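Local coordinates for lipid transferase CIDEC (Mus musculus, PDB 4IKG), which transfers triacylglycerols between lipid droplets and promotes their fusion into a single large droplet in white fat cells, its CIDE-N domain serving in homodimerization, at residues A[45-50]-A[71-76]. Sequence-based numbering, arbitrary orientation.
Unlike the reference sequence in segment 71-76: A75 (reference Lys).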
loop_
_atom_site.group_PDB
_atom_site.type_symbol
_atom_site.label_atom_id
_atom_site.label_comp_id
_atom_site.label_asym_id
_atom_site.label_seq_id
_atom_site.Cartn_x
_atom_site.Cartn_y
_atom_site.Cartn_z
ATOM N N SER A 45 4.462 3.066 -5.969
ATOM C CA SER A 45 5.210 2.215 -5.050
ATOM C C SER A 45 4.437 1.926 -3.768
ATOM O O SER A 45 3.758 2.803 -3.229
ATOM C CB SER A 45 6.559 2.858 -4.713
ATOM O OG SER A 45 7.336 2.015 -3.882
ATOM N N LEU A 46 4.538 0.689 -3.289
ATOM C CA LEU A 46 3.958 0.329 -2.004
ATOM C C LEU A 46 5.061 0.303 -0.958
ATOM O O LEU A 46 6.121 -0.288 -1.177
ATOM C CB LEU A 46 3.274 -1.034 -2.072
ATOM C CG LEU A 46 2.575 -1.443 -0.774
ATOM C CD1 LEU A 46 1.492 -0.434 -0.418
ATOM C CD2 LEU A 46 1.994 -2.842 -0.874
ATOM N N VAL A 47 4.817 0.945 0.178
ATOM C CA VAL A 47 5.856 1.075 1.189
ATOM C C VAL A 47 5.330 0.704 2.575
ATOM O O VAL A 47 4.123 0.668 2.792
ATOM C CB VAL A 47 6.450 2.505 1.174
ATOM C CG1 VAL A 47 5.981 3.321 2.378
ATOM C CG2 VAL A 47 7.965 2.450 1.104
ATOM N N LEU A 48 6.232 0.401 3.504
ATOM C CA LEU A 48 5.825 0.157 4.885
ATOM C C LEU A 48 5.649 1.481 5.634
ATOM O O LEU A 48 6.509 2.360 5.561
ATOM C CB LEU A 48 6.831 -0.746 5.604
ATOM C CG LEU A 48 6.903 -2.207 5.152
ATOM C CD1 LEU A 48 7.756 -3.027 6.111
ATOM C CD2 LEU A 48 5.511 -2.806 5.028
ATOM N N GLU A 49 4.529 1.621 6.343
ATOM C CA GLU A 49 4.227 2.839 7.099
ATOM C C GLU A 49 5.174 3.004 8.281
ATOM O O GLU A 49 5.375 4.109 8.785
ATOM C CB GLU A 49 2.769 2.824 7.587
ATOM C CG GLU A 49 2.580 2.899 9.111
ATOM C CD GLU A 49 2.550 4.327 9.642
ATOM O OE1 GLU A 49 1.990 5.210 8.959
ATOM O OE2 GLU A 49 3.097 4.569 10.740
ATOM N N GLU A 50 5.760 1.896 8.716
ATOM C CA GLU A 50 6.606 1.905 9.900
ATOM C C GLU A 50 7.933 2.620 9.669
ATOM O O GLU A 50 8.365 3.416 10.507
ATOM C CB GLU A 50 6.855 0.482 10.399
ATOM C CG GLU A 50 7.724 0.419 11.642
ATOM C CD GLU A 50 7.944 -1.002 12.117
ATOM O OE1 GLU A 50 8.869 -1.224 12.926
ATOM O OE2 GLU A 50 7.191 -1.897 11.681
ATOM N N MET A 71 1.579 1.949 3.130
ATOM C CA MET A 71 1.570 3.356 2.774
ATOM C C MET A 71 1.899 3.489 1.294
ATOM O O MET A 71 2.986 3.108 0.851
ATOM C CB MET A 71 2.577 4.132 3.622
ATOM C CG MET A 71 2.575 5.627 3.364
ATOM S SD MET A 71 2.945 6.569 4.856
ATOM C CE MET A 71 3.868 7.938 4.159
ATOM N N VAL A 72 0.969 3.986 0.497
ATOM C CA VAL A 72 1.221 4.055 -0.927
ATOM C C VAL A 72 1.977 5.289 -1.239
ATOM O O VAL A 72 1.707 6.347 -0.696
ATOM C CB VAL A 72 -0.032 4.145 -1.779
ATOM C CG1 VAL A 72 -0.687 2.810 -1.927
ATOM C CG2 VAL A 72 -0.977 5.189 -1.233
ATOM N N LEU A 73 2.915 5.150 -2.145
ATOM C CA LEU A 73 3.580 6.318 -2.662
ATOM C C LEU A 73 3.169 6.548 -4.094
ATOM O O LEU A 73 3.273 5.698 -4.964
ATOM C CB LEU A 73 5.081 6.171 -2.579
ATOM C CG LEU A 73 5.748 6.793 -1.384
ATOM C CD1 LEU A 73 4.829 7.252 -0.274
ATOM C CD2 LEU A 73 6.712 5.762 -0.887
ATOM N N LEU A 74 2.705 7.742 -4.313
ATOM C CA LEU A 74 2.157 8.102 -5.588
ATOM C C LEU A 74 3.216 8.763 -6.418
ATOM O O LEU A 74 3.518 9.923 -6.211
ATOM C CB LEU A 74 0.982 9.074 -5.383
ATOM C CG LEU A 74 1.011 10.192 -4.319
ATOM C CD1 LEU A 74 -0.312 10.402 -3.603
ATOM C CD2 LEU A 74 2.161 10.215 -3.324
ATOM N N ALA A 75 3.783 8.008 -7.352
ATOM C CA ALA A 75 4.065 8.462 -8.689
ATOM C C ALA A 75 4.746 9.837 -8.722
ATOM O O ALA A 75 4.168 10.825 -9.150
ATOM C CB ALA A 75 2.811 8.413 -9.541
ATOM N N GLY A 76 5.954 9.884 -8.175
ATOM C CA GLY A 76 6.606 11.093 -7.740
ATOM C C GLY A 76 7.645 10.637 -6.723
ATOM O O GLY A 76 8.451 9.733 -6.998
#
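S45 and L73 face each other as an antiparallel hydrogen-bonded pair. L73 N donates to S45 O at 2.7 Å, nearly straight at 171°. In return S45 N reaches L73 O at 3.1 Å, lying in the plane of that carbonyl. V47 and M71 form the second such pair. V47 N bonds to M71 O at 2.9 Å, but the donor is tilted 28° from the carbonyl plane. The return bond from M71 N to V47 O is weak and more bent.

On the face of these two pairs, V47 touches both M71, directly across from it, and L73, on the diagonal. V47 CG1 lies alongside M71 CB at 3.7 Å, while L73 CD2 comes across to V47 CB at 3.9 Å. Beyond the strand, the start of the E49 side chain lies against M71 CB. The E49 carboxylate forms a salt bridge with R15.

L46 and V72 make the non-hydrogen-bonded pair between them and point to the other face. With CG anti to the backbone N (chi1 -177°), L46 brings its end back toward the partner strand, where CD1 meets V72 CG1 at 4.2 Å. Helix 26-36 packs over this face, touching both residues. Strands 45-48 and 69-73 are thus neighbours in the mixed sheet of the ubiquitin-like CIDE-N fold.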